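Local coordinates for protein chitinase A (Cycas revoluta, PDB 4MNK) that binds N-acetylglucosamine oligosaccharides and probably hydrolyses chitin, as a class V plant chitinase of glycoside hydrolase family 18, at residues A[70-75]-A[153-158]; A[84-89]-A[97-102]; A[102-107]-A[140-145]; A[115-120]-A[136-141]. One frame throughout, in Å; residues are numbered along the deposited sequence. Where two conformers were deposited one is given.

Contact 1. Residues A[70-75]-A[153-158]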
loop_
_atom_site.group_PDB
_atom_site.type_symbol
_atom_site.label_atom_id
_atom_site.label_comp_id
_atom_site.label_asym_id
_atom_site.label_seq_id
_atom_site.Cartn_x
_atom_site.Cartn_y
_atom_site.Cartn_z
ATOM N N LYS A 70 -2.116 8.027 -14.678
ATOM C CA LYS A 70 -0.819 8.584 -14.305
ATOM C C LYS A 70 -0.047 7.567 -13.479
ATOM O O LYS A 70 -0.627 6.611 -12.965
ATOM C CB LYS A 70 -0.991 9.889 -13.526
ATOM C CG LYS A 70 -1.600 11.017 -14.339
ATOM C CD LYS A 70 -1.614 12.318 -13.554
ATOM C CE LYS A 70 -2.375 13.409 -14.297
ATOM N NZ LYS A 70 -1.737 13.779 -15.590
ATOM N N THR A 71 1.262 7.764 -13.365
ATOM C CA THR A 71 2.106 6.815 -12.649
ATOM C C THR A 71 2.998 7.495 -11.622
ATOM O O THR A 71 3.339 8.675 -11.750
ATOM C CB THR A 71 2.988 5.998 -13.605
ATOM O OG1 THR A 71 3.855 6.889 -14.313
ATOM C CG2 THR A 71 2.141 5.192 -14.586
ATOM N N LEU A 72 3.357 6.736 -10.595
ATOM C CA LEU A 72 4.320 7.170 -9.597
ATOM C C LEU A 72 5.300 6.038 -9.364
ATOM O O LEU A 72 4.973 4.867 -9.562
ATOM C CB LEU A 72 3.633 7.546 -8.276
ATOM C CG LEU A 72 2.722 8.785 -8.246
ATOM C CD1 LEU A 72 1.304 8.482 -8.729
ATOM C CD2 LEU A 72 2.685 9.395 -6.850
ATOM N N ILE A 73 6.512 6.388 -8.963
ATOM C CA ILE A 73 7.486 5.381 -8.573
ATOM C C ILE A 73 7.691 5.444 -7.060
ATOM O O ILE A 73 7.942 6.514 -6.497
ATOM C CB ILE A 73 8.806 5.485 -9.393
ATOM C CG1 ILE A 73 9.777 4.361 -9.013
ATOM C CG2 ILE A 73 9.433 6.878 -9.279
ATOM C CD1 ILE A 73 10.840 4.086 -10.060
ATOM N N SER A 74 7.523 4.296 -6.410
ATOM C CA SER A 74 7.649 4.196 -4.962
ATOM C C SER A 74 9.064 3.795 -4.569
ATOM O O SER A 74 9.643 2.869 -5.142
ATOM C CB SER A 74 6.626 3.201 -4.403
ATOM O OG SER A 74 6.690 3.134 -2.990
ATOM N N ILE A 75 9.607 4.507 -3.586
ATOM C CA ILE A 75 10.967 4.301 -3.113
ATOM C C ILE A 75 10.927 3.641 -1.741
ATOM O O ILE A 75 10.275 4.143 -0.819
ATOM C CB ILE A 75 11.723 5.647 -3.009
ATOM C CG1 ILE A 75 11.780 6.337 -4.377
ATOM C CG2 ILE A 75 13.125 5.441 -2.426
ATOM C CD1 ILE A 75 12.064 7.832 -4.307
ATOM N N ARG A 153 4.424 20.113 -11.230
ATOM C CA ARG A 153 5.238 19.486 -10.197
ATOM C C ARG A 153 4.924 18.000 -10.075
ATOM O O ARG A 153 3.790 17.560 -10.291
ATOM C CB ARG A 153 5.127 20.206 -8.841
ATOM C CG ARG A 153 3.855 19.965 -8.050
ATOM C CD ARG A 153 3.990 20.537 -6.646
ATOM N NE ARG A 153 2.755 20.412 -5.876
ATOM C CZ ARG A 153 1.803 21.343 -5.814
ATOM N NH1 ARG A 153 1.930 22.487 -6.480
ATOM N NH2 ARG A 153 0.719 21.126 -5.083
ATOM N N LEU A 154 5.956 17.230 -9.760
ATOM C CA LEU A 154 5.788 15.824 -9.445
ATOM C C LEU A 154 4.817 15.677 -8.286
ATOM O O LEU A 154 4.828 16.478 -7.347
ATOM C CB LEU A 154 7.136 15.210 -9.067
ATOM C CG LEU A 154 8.143 15.003 -10.198
ATOM C CD1 LEU A 154 9.517 14.708 -9.623
ATOM C CD2 LEU A 154 7.690 13.887 -11.137
ATOM N N LEU A 155 3.962 14.664 -8.365
ATOM C CA LEU A 155 3.151 14.275 -7.225
ATOM C C LEU A 155 4.062 13.695 -6.151
ATOM O O LEU A 155 5.122 13.152 -6.455
ATOM C CB LEU A 155 2.088 13.253 -7.627
ATOM C CG LEU A 155 1.066 13.661 -8.695
ATOM C CD1 LEU A 155 0.271 12.449 -9.143
ATOM C CD2 LEU A 155 0.131 14.766 -8.205
ATOM N N LEU A 156 3.652 13.832 -4.896
ATOM C CA LEU A 156 4.381 13.250 -3.784
ATOM C C LEU A 156 3.406 12.599 -2.824
ATOM O O LEU A 156 2.498 13.252 -2.306
ATOM C CB LEU A 156 5.225 14.302 -3.058
ATOM C CG LEU A 156 6.055 13.776 -1.880
ATOM C CD1 LEU A 156 7.103 12.765 -2.338
ATOM C CD2 LEU A 156 6.696 14.922 -1.113
ATOM N N THR A 157 3.592 11.303 -2.603
ATOM C CA THR A 157 2.770 10.562 -1.659
ATOM C C THR A 157 3.662 9.751 -0.729
ATOM O O THR A 157 4.874 9.656 -0.942
ATOM C CB THR A 157 1.738 9.642 -2.380
ATOM O OG1 THR A 157 2.415 8.600 -3.095
ATOM C CG2 THR A 157 0.882 10.443 -3.351
ATOM N N GLU A 158 3.073 9.197 0.322
ATOM C CA GLU A 158 3.794 8.254 1.168
ATOM C C GLU A 158 2.847 7.206 1.734
ATOM O O GLU A 158 1.648 7.459 1.893
ATOM C CB GLU A 158 4.542 8.966 2.301
ATOM C CG GLU A 158 3.662 9.319 3.492
ATOM C CD GLU A 158 4.364 10.151 4.542
ATOM O OE1 GLU A 158 3.950 10.065 5.718
ATOM O OE2 GLU A 158 5.317 10.887 4.202
#
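L72 and L155 mark the nearest backbone approach of strands 70-77 and 155-161, their CA atoms 7.6 Å apart, and no hydrogen bond crosses because strand 114-119 runs between the two and pairs with both. The contact is therefore made by side chains alone. L72 does most of the work. Its two methyls divide the opposing strand between them: CD1 lies 4.1 Å from L155 CD1, while CD2 reaches in beside L155 CB at 4.0 Å and also meets T157, with T157 OG1 at 3.8 Å. The leucine side chains run roughly at right angles to each other. In T157 the hydroxyl stands between the backbone N and the carbonyl carbon (chi1 66°), where it hydrogen-bonds D116 and Y32, so this buried polar atom is satisfied while L72 CD2 rests beside it. The methyl CG2 of T157 touches the same CD2 of L72. All three side chains face the inside of the (beta/alpha)8 barrel. Around them, L72 also packs on H30 and Y32 of strand 30-36, while the next residue on the other strand, L156, turns outward against L138 and T139 of helix 125-149.

Contact 2. Residues A[84-89]-A[97-102]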
loop_
_atom_site.group_PDB
_atom_site.type_symbol
_atom_site.label_atom_id
_atom_site.label_comp_id
_atom_site.label_asym_id
_atom_site.label_seq_id
_atom_site.Cartn_x
_atom_site.Cartn_y
_atom_site.Cartn_z
ATOM N N ASP A 84 16.211 0.528 7.893
ATOM C CA ASP A 84 17.581 0.846 8.311
ATOM C C ASP A 84 18.196 1.920 7.421
ATOM O O ASP A 84 18.844 2.848 7.912
ATOM C CB ASP A 84 18.475 -0.400 8.270
ATOM C CG ASP A 84 18.069 -1.463 9.281
ATOM O OD1 ASP A 84 17.267 -1.181 10.195
ATOM O OD2 ASP A 84 18.566 -2.600 9.146
ATOM N N ASN A 85 17.989 1.785 6.112
ATOM C CA ASN A 85 18.516 2.736 5.145
ATOM C C ASN A 85 17.901 4.127 5.274
ATOM O O ASN A 85 18.623 5.119 5.223
ATOM C CB ASN A 85 18.390 2.192 3.720
ATOM C CG ASN A 85 19.441 1.149 3.401
ATOM O OD1 ASN A 85 20.444 1.027 4.104
ATOM N ND2 ASN A 85 19.219 0.391 2.334
ATOM N N PHE A 86 16.582 4.203 5.455
ATOM C CA PHE A 86 15.927 5.489 5.711
ATOM C C PHE A 86 16.457 6.142 6.988
ATOM O O PHE A 86 16.699 7.348 7.019
ATOM C CB PHE A 86 14.406 5.343 5.805
ATOM C CG PHE A 86 13.683 5.551 4.500
ATOM C CD1 PHE A 86 12.977 4.506 3.915
ATOM C CD2 PHE A 86 13.683 6.795 3.868
ATOM C CE1 PHE A 86 12.291 4.692 2.718
ATOM C CE2 PHE A 86 13.006 6.986 2.669
ATOM C CZ PHE A 86 12.307 5.931 2.095
ATOM N N ALA A 87 16.643 5.342 8.036
ATOM C CA ALA A 87 17.138 5.859 9.312
ATOM C C ALA A 87 18.551 6.430 9.173
ATOM O O ALA A 87 18.852 7.490 9.727
ATOM C CB ALA A 87 17.083 4.784 10.386
ATOM N N LYS A 88 19.408 5.742 8.421
ATOM C CA LYS A 88 20.763 6.236 8.149
ATOM C C LYS A 88 20.722 7.507 7.305
ATOM O O LYS A 88 21.387 8.498 7.619
ATOM C CB LYS A 88 21.602 5.172 7.439
ATOM C CG LYS A 88 22.081 4.046 8.341
ATOM C CD LYS A 88 23.023 3.091 7.620
ATOM C CE LYS A 88 22.277 2.168 6.667
ATOM N NZ LYS A 88 23.186 1.190 6.005
ATOM N N LEU A 89 19.927 7.463 6.238
ATOM C CA LEU A 89 19.752 8.588 5.330
ATOM C C LEU A 89 19.306 9.858 6.044
ATOM O O LEU A 89 19.913 10.918 5.883
ATOM C CB LEU A 89 18.718 8.226 4.258
ATOM C CG LEU A 89 18.127 9.357 3.414
ATOM C CD1 LEU A 89 19.183 10.031 2.560
ATOM C CD2 LEU A 89 17.002 8.817 2.559
ATOM N N GLN A 97 20.259 15.449 0.775
ATOM C CA GLN A 97 20.387 16.256 -0.440
ATOM C C GLN A 97 20.565 15.371 -1.678
ATOM O O GLN A 97 19.924 15.598 -2.707
ATOM C CB GLN A 97 21.544 17.252 -0.302
ATOM C CG GLN A 97 21.564 18.371 -1.343
ATOM C CD GLN A 97 22.486 19.523 -0.960
ATOM O OE1 GLN A 97 23.223 19.452 0.028
ATOM N NE2 GLN A 97 22.443 20.596 -1.744
ATOM N N ARG A 98 21.425 14.358 -1.569
ATOM C CA ARG A 98 21.665 13.424 -2.669
ATOM C C ARG A 98 20.407 12.622 -3.001
ATOM O O ARG A 98 20.093 12.418 -4.174
ATOM C CB ARG A 98 22.841 12.489 -2.358
ATOM C CG ARG A 98 24.177 13.209 -2.167
ATOM C CD ARG A 98 25.361 12.255 -2.199
ATOM N NE ARG A 98 25.308 11.247 -1.139
ATOM C CZ ARG A 98 25.762 11.418 0.100
ATOM N NH1 ARG A 98 26.307 12.572 0.468
ATOM N NH2 ARG A 98 25.665 10.430 0.979
ATOM N N PHE A 99 19.688 12.190 -1.965
ATOM C CA PHE A 99 18.434 11.454 -2.121
ATOM C C PHE A 99 17.387 12.297 -2.844
ATOM O O PHE A 99 16.735 11.825 -3.772
ATOM C CB PHE A 99 17.900 11.015 -0.753
ATOM C CG PHE A 99 16.555 10.329 -0.807
ATOM C CD1 PHE A 99 16.467 8.940 -0.805
ATOM C CD2 PHE A 99 15.375 11.068 -0.842
ATOM C CE1 PHE A 99 15.228 8.297 -0.843
ATOM C CE2 PHE A 99 14.131 10.433 -0.886
ATOM C CZ PHE A 99 14.062 9.046 -0.887
ATOM N N VAL A 100 17.228 13.541 -2.403
ATOM C CA VAL A 100 16.212 14.430 -2.959
ATOM C C VAL A 100 16.476 14.697 -4.445
ATOM O O VAL A 100 15.568 14.567 -5.275
ATOM C CB VAL A 100 16.110 15.737 -2.133
ATOM C CG1 VAL A 100 15.364 16.812 -2.891
ATOM C CG2 VAL A 100 15.432 15.459 -0.796
ATOM N N LYS A 101 17.723 15.031 -4.775
ATOM C CA LYS A 101 18.117 15.317 -6.154
ATOM C C LYS A 101 17.942 14.093 -7.055
ATOM O O LYS A 101 17.381 14.196 -8.152
ATOM C CB LYS A 101 19.564 15.815 -6.205
ATOM C CG LYS A 101 20.060 16.187 -7.597
ATOM C CD LYS A 101 21.514 16.640 -7.556
ATOM C CE LYS A 101 22.014 17.043 -8.934
ATOM N NZ LYS A 101 21.355 18.281 -9.439
ATOM N N SER A 102 18.421 12.939 -6.593
ATOM C CA SER A 102 18.371 11.716 -7.394
ATOM C C SER A 102 16.958 11.149 -7.565
ATOM O O SER A 102 16.655 10.567 -8.605
ATOM C CB SER A 102 19.324 10.648 -6.852
ATOM O OG SER A 102 18.939 10.220 -5.559
#
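Apolar packing is what joins segments 84-89 and 97-102, and L89 and F99 carry most of it. L89 divides its methyls between the ring and CB of F99: CD2 comes to 3.4 Å from F99 CD1, a tight approach oblique to the ring, and CD1 rests 3.7 Å from F99 CB. Both residues hold CG anti to their own backbone N (chi1 165° in L89, 176° in F99), which sends each side chain across the gap to meet the other at about a right angle. F86 adds a lighter aromatic touch, its CE2 4.2 Å from F99 CZ, again obliquely. No polar bond crosses between the two segments; within helix 93-110, S102 OG donates to R98 O at 2.8 Å, and S102 N binds that same oxygen from the opposite face of its carbonyl plane. The R98 side chain reaches the carbonyls of P41 and T42. F86 also stacks on Y119 at the end of strand 114-119, and both phenylalanines touch L134 of helix 125-149. The arrangement is a helix pair connecting two parallel strands of the (beta/alpha)8 barrel, 70-77 and 114-119, with helix 80-90 inserted ahead of the longer helix 93-110.

Contact 3. Residues A[102-107]-A[140-145]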
loop_
_atom_site.group_PDB
_atom_site.type_symbol
_atom_site.label_atom_id
_atom_site.label_comp_id
_atom_site.label_asym_id
_atom_site.label_seq_id
_atom_site.Cartn_x
_atom_site.Cartn_y
_atom_site.Cartn_z
ATOM N N SER A 102 18.421 12.939 -6.593
ATOM C CA SER A 102 18.371 11.716 -7.394
ATOM C C SER A 102 16.958 11.149 -7.565
ATOM O O SER A 102 16.655 10.567 -8.605
ATOM C CB SER A 102 19.324 10.648 -6.852
ATOM O OG SER A 102 18.939 10.220 -5.559
ATOM N N SER A 103 16.102 11.322 -6.559
ATOM C CA SER A 103 14.727 10.821 -6.642
ATOM C C SER A 103 13.907 11.599 -7.670
ATOM O O SER A 103 13.161 11.006 -8.452
ATOM C CB SER A 103 14.041 10.839 -5.274
ATOM O OG SER A 103 13.931 12.156 -4.770
ATOM N N ILE A 104 14.059 12.921 -7.672
ATOM C CA ILE A 104 13.391 13.773 -8.653
ATOM C C ILE A 104 13.891 13.438 -10.061
ATOM O O ILE A 104 13.094 13.277 -10.988
ATOM C CB ILE A 104 13.575 15.267 -8.311
ATOM C CG1 ILE A 104 12.784 15.610 -7.045
ATOM C CG2 ILE A 104 13.150 16.155 -9.481
ATOM C CD1 ILE A 104 13.186 16.910 -6.398
ATOM N N ALA A 105 15.209 13.290 -10.203
ATOM C CA ALA A 105 15.818 12.923 -11.482
ATOM C C ALA A 105 15.325 11.563 -11.976
ATOM O O ALA A 105 15.086 11.385 -13.168
ATOM C CB ALA A 105 17.340 12.936 -11.378
ATOM N N LEU A 106 15.168 10.617 -11.055
ATOM C CA LEU A 106 14.692 9.276 -11.381
ATOM C C LEU A 106 13.274 9.287 -11.954
ATOM O O LEU A 106 13.004 8.645 -12.977
ATOM C CB LEU A 106 14.755 8.376 -10.146
ATOM C CG LEU A 106 14.527 6.882 -10.372
ATOM C CD1 LEU A 106 15.752 6.245 -10.995
ATOM C CD2 LEU A 106 14.209 6.215 -9.053
ATOM N N ALA A 107 12.372 10.018 -11.299
ATOM C CA ALA A 107 10.992 10.104 -11.764
ATOM C C ALA A 107 10.937 10.678 -13.180
ATOM O O ALA A 107 10.253 10.137 -14.049
ATOM C CB ALA A 107 10.148 10.930 -10.806
ATOM N N ALA A 140 10.122 20.991 -1.180
ATOM C CA ALA A 140 10.722 22.217 -1.709
ATOM C C ALA A 140 11.418 21.983 -3.049
ATOM O O ALA A 140 11.264 22.769 -3.987
ATOM C CB ALA A 140 11.692 22.817 -0.699
ATOM N N ALA A 141 12.177 20.896 -3.143
ATOM C CA ALA A 141 12.905 20.589 -4.370
ATOM C C ALA A 141 11.962 20.222 -5.519
ATOM O O ALA A 141 12.240 20.535 -6.676
ATOM C CB ALA A 141 13.917 19.493 -4.131
ATOM N N ILE A 142 10.846 19.571 -5.193
ATOM C CA ILE A 142 9.814 19.252 -6.183
ATOM C C ILE A 142 9.218 20.536 -6.772
ATOM O O ILE A 142 9.059 20.658 -7.989
ATOM C CB ILE A 142 8.727 18.319 -5.584
ATOM C CG1 ILE A 142 9.247 16.876 -5.544
ATOM C CG2 ILE A 142 7.423 18.404 -6.375
ATOM C CD1 ILE A 142 8.372 15.909 -4.770
ATOM N N ARG A 143 8.919 21.502 -5.906
ATOM C CA ARG A 143 8.415 22.798 -6.355
ATOM C C ARG A 143 9.444 23.566 -7.185
ATOM O O ARG A 143 9.094 24.189 -8.190
ATOM C CB ARG A 143 7.913 23.624 -5.173
ATOM C CG ARG A 143 6.547 23.162 -4.696
ATOM C CD ARG A 143 6.094 23.845 -3.421
ATOM N NE ARG A 143 4.764 23.382 -3.024
ATOM C CZ ARG A 143 3.617 23.886 -3.477
ATOM N NH1 ARG A 143 2.465 23.386 -3.054
ATOM N NH2 ARG A 143 3.614 24.888 -4.351
ATOM N N GLU A 144 10.710 23.496 -6.781
ATOM C CA GLU A 144 11.801 24.147 -7.511
ATOM C C GLU A 144 12.013 23.542 -8.904
ATOM O O GLU A 144 12.233 24.272 -9.873
ATOM C CB GLU A 144 13.098 24.113 -6.685
ATOM C CG GLU A 144 14.343 24.707 -7.369
ATOM C CD GLU A 144 14.234 26.200 -7.674
ATOM O OE1 GLU A 144 13.372 26.891 -7.085
ATOM O OE2 GLU A 144 15.026 26.686 -8.508
ATOM N N GLU A 145 11.932 22.216 -9.000
ATOM C CA GLU A 145 12.093 21.523 -10.279
ATOM C C GLU A 145 10.975 21.888 -11.253
ATOM O O GLU A 145 11.215 22.023 -12.453
ATOM C CB GLU A 145 12.169 20.006 -10.076
ATOM C CG GLU A 145 12.578 19.221 -11.320
ATOM C CD GLU A 145 11.400 18.788 -12.186
ATOM O OE1 GLU A 145 10.233 18.941 -11.763
ATOM O OE2 GLU A 145 11.647 18.282 -13.299
#
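I104 lays its CD1 methyl over one face of the flat peptide that joins A141 to I142, 3.6 Å from A141 C and almost directly above that carbon. The second flat group, the carboxylate of E145, has I104 CG2 over one of its faces, displaced toward CG rather than centred. The two segments belong to neighbouring helices of the (beta/alpha)8 barrel, 93-110 and 125-149, which run the same way on its outer layer; their short axes approach to 10.6 Å and cross at -47°. I104 carries the contact, touching A141, I142 and E145. With CG1 beside the backbone N (chi1 -69°) and the chain extended beyond it, CD1 is carried across to A141 CB at 3.5 Å, while the I142 side chain passes obliquely with its CG1 4.0 Å from the same CD1. L154, just ahead of strand 155-161, also rests on I104. Replacing I104 by an alanine would take away both the CD1 and CG2 contacts, which would probably leave the A141 peptide uncovered and open a gap between the helices. E145 bends at chi2 (-90°), and its OE2 forms a salt bridge with R108 of helix 93-110. The aliphatic part of E145 slides past the isoleucine in the opposite direction, E145 CG lying 3.6 Å from I104 CG2.

Contact 4. Residues A[115-120]-A[136-141]. With NAG (2-acetamido-2-deoxy-beta-D-glucopyranose), chain B.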
loop_
_atom_site.group_PDB
_atom_site.type_symbol
_atom_site.label_atom_id
_atom_site.label_comp_id
_atom_site.label_asym_id
_atom_site.label_seq_id
_atom_site.Cartn_x
_atom_site.Cartn_y
_atom_site.Cartn_z
ATOM N N LEU A 115 6.403 10.726 -7.113
ATOM C CA LEU A 115 7.239 9.951 -6.214
ATOM C C LEU A 115 6.429 9.529 -5.009
ATOM O O LEU A 115 5.556 10.264 -4.540
ATOM C CB LEU A 115 8.413 10.800 -5.723
ATOM C CG LEU A 115 9.501 11.156 -6.734
ATOM C CD1 LEU A 115 10.411 12.245 -6.185
ATOM C CD2 LEU A 115 10.300 9.918 -7.123
ATOM N N ASP A 116 6.743 8.345 -4.499
ATOM C CA ASP A 116 6.150 7.845 -3.275
ATOM C C ASP A 116 7.258 7.352 -2.360
ATOM O O ASP A 116 8.249 6.788 -2.830
ATOM C CB ASP A 116 5.172 6.712 -3.587
ATOM C CG ASP A 116 4.564 6.095 -2.340
ATOM O OD1 ASP A 116 3.671 6.721 -1.731
ATOM O OD2 ASP A 116 4.972 4.973 -1.977
ATOM N N LEU A 117 7.088 7.572 -1.060
ATOM C CA LEU A 117 8.010 7.041 -0.063
ATOM C C LEU A 117 7.319 5.952 0.741
ATOM O O LEU A 117 6.254 6.186 1.314
ATOM C CB LEU A 117 8.495 8.152 0.872
ATOM C CG LEU A 117 9.087 9.402 0.215
ATOM C CD1 LEU A 117 9.446 10.430 1.272
ATOM C CD2 LEU A 117 10.302 9.061 -0.635
ATOM N N ASP A 118 7.915 4.764 0.764
ATOM C CA ASP A 118 7.405 3.670 1.581
ATOM C C ASP A 118 8.422 3.341 2.669
ATOM O O ASP A 118 9.366 2.577 2.453
ATOM C CB ASP A 118 7.077 2.446 0.716
ATOM C CG ASP A 118 6.364 1.347 1.494
ATOM O OD1 ASP A 118 6.029 0.310 0.884
ATOM O OD2 ASP A 118 6.139 1.509 2.714
ATOM N N TYR A 119 8.201 3.945 3.835
ATOM C CA TYR A 119 9.093 3.869 4.984
ATOM C C TYR A 119 8.308 3.320 6.169
ATOM O O TYR A 119 7.405 3.979 6.691
ATOM C CB TYR A 119 9.634 5.271 5.285
ATOM C CG TYR A 119 10.554 5.423 6.485
ATOM C CD1 TYR A 119 10.827 6.690 6.991
ATOM C CD2 TYR A 119 11.153 4.322 7.110
ATOM C CE1 TYR A 119 11.671 6.870 8.074
ATOM C CE2 TYR A 119 11.997 4.492 8.210
ATOM C CZ TYR A 119 12.249 5.771 8.682
ATOM O OH TYR A 119 13.084 5.959 9.758
ATOM N N GLU A 120 8.656 2.107 6.586
ATOM C CA GLU A 120 7.903 1.409 7.619
ATOM C C GLU A 120 8.810 1.065 8.805
ATOM O O GLU A 120 9.436 0.009 8.809
ATOM C CB GLU A 120 7.238 0.159 7.022
ATOM C CG GLU A 120 6.260 0.491 5.891
ATOM C CD GLU A 120 5.698 -0.722 5.164
ATOM O OE1 GLU A 120 5.571 -1.804 5.772
ATOM O OE2 GLU A 120 5.353 -0.583 3.974
ATOM N N SER A 136 10.325 17.591 4.027
ATOM C CA SER A 136 10.255 19.037 3.827
ATOM C C SER A 136 11.187 19.468 2.692
ATOM O O SER A 136 10.807 20.263 1.828
ATOM C CB SER A 136 10.590 19.785 5.116
ATOM O OG SER A 136 10.441 21.183 4.938
ATOM N N GLU A 137 12.402 18.923 2.693
ATOM C CA GLU A 137 13.387 19.204 1.649
ATOM C C GLU A 137 12.931 18.680 0.284
ATOM O O GLU A 137 13.129 19.339 -0.741
ATOM C CB GLU A 137 14.755 18.638 2.044
ATOM C CG GLU A 137 15.408 19.407 3.202
ATOM C CD GLU A 137 16.438 18.602 3.990
ATOM O OE1 GLU A 137 16.842 17.508 3.547
ATOM O OE2 GLU A 137 16.853 19.079 5.069
ATOM N N LEU A 138 12.300 17.510 0.277
ATOM C CA LEU A 138 11.790 16.925 -0.959
ATOM C C LEU A 138 10.654 17.765 -1.558
ATOM O O LEU A 138 10.643 18.035 -2.760
ATOM C CB LEU A 138 11.347 15.476 -0.728
ATOM C CG LEU A 138 10.889 14.666 -1.944
ATOM C CD1 LEU A 138 11.931 14.655 -3.067
ATOM C CD2 LEU A 138 10.562 13.251 -1.507
ATOM N N THR A 139 9.718 18.191 -0.714
ATOM C CA THR A 139 8.624 19.066 -1.146
ATOM C C THR A 139 9.154 20.338 -1.821
ATOM O O THR A 139 8.700 20.705 -2.906
ATOM C CB THR A 139 7.698 19.435 0.035
ATOM O OG1 THR A 139 7.105 18.245 0.567
ATOM C CG2 THR A 139 6.590 20.391 -0.404
ATOM N N ALA A 140 10.122 20.991 -1.180
ATOM C CA ALA A 140 10.722 22.217 -1.709
ATOM C C ALA A 140 11.418 21.983 -3.049
ATOM O O ALA A 140 11.264 22.769 -3.987
ATOM C CB ALA A 140 11.692 22.817 -0.699
ATOM N N ALA A 141 12.177 20.896 -3.143
ATOM C CA ALA A 141 12.905 20.589 -4.370
ATOM C C ALA A 141 11.962 20.222 -5.519
ATOM O O ALA A 141 12.240 20.535 -6.676
ATOM C CB ALA A 141 13.917 19.493 -4.131
HETATM C C1 NAG B . 3.082 -3.523 3.239
HETATM C C2 NAG B . 4.061 -3.105 2.132
HETATM C C3 NAG B . 4.172 -4.175 1.044
HETATM C C4 NAG B . 4.264 -5.600 1.597
HETATM C C5 NAG B . 3.202 -5.818 2.682
HETATM C C6 NAG B . 3.246 -7.213 3.306
HETATM C C7 NAG B . 2.521 -1.507 0.993
HETATM C C8 NAG B . 2.402 -0.130 0.407
HETATM N N2 NAG B . 3.713 -1.825 1.520
HETATM O O1 NAG B . 3.182 -2.628 4.322
HETATM O O3 NAG B . 5.281 -3.896 0.214
HETATM O O4 NAG B . 4.060 -6.502 0.530
HETATM O O5 NAG B . 3.364 -4.838 3.689
HETATM O O6 NAG B . 4.486 -7.434 3.941
HETATM O O7 NAG B . 1.547 -2.262 0.970
#
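L117 and L138 meet tip to tip, L117 CD1 4.1 Å from L138 CD2, in the beta-alpha-beta unit of the (beta/alpha)8 barrel formed by strand 114-119, helix 125-149 and strand 155-161. L138 projects straight from its helix with CG anti to the backbone N (chi1 -175°), and its two methyls fork over the strand: CD2 takes L117, while CD1 lies 4.2 Å from L115 CD1. D116 and D118 alternate with the leucines and point into the barrel; D118 and, just beyond, E120 meet the sugar. D116, D118 and E120 make up the DxDxE signature of family 18. D116 is hydrogen-bonded with S74 OG and T157 OG1. E120, whose chain is extended beyond CG, brings its carboxylate to the anomeric hydroxyl of the bound N-acetylglucosamine; NAG O1 lies 2.9 Å from E120 OE1 and 3.0 Å from E120 OE2, and the weak bond may go to either oxygen. With an alanine at E120, NAG O1 would probably lose this carboxylate partner and that end of the sugar would be held less firmly. The same sugar is hydrogen-bonded by Y192 OH. D118, with CG anti to its own N, points its carboxylate at the acetamido group: NAG N2 donates to D118 OD1 at 3.2 Å in a nearly straight bond, 166° at the hydrogen.

Overall arrangement
The four contacts occupy one side of the (beta/alpha)8 barrel, from its interior to its helical coat. Contact 4 is the hub: its centre lies about 9 Å from that of contact 1 and about 10 Å from those of contacts 2 and 3, whereas contacts 1 and 2 are about 16 Å apart. Along the chain, the residues of contacts 2, 3 and 4 all fall between the two strands brought together in contact 1, neighbours on either side of strand 114-119. Contacts 2 and 3 share helix 93-110, and contacts 3 and 4 share helix 125-149. Barrel interior and outer helices thus meet at the strand whose end binds the sugar.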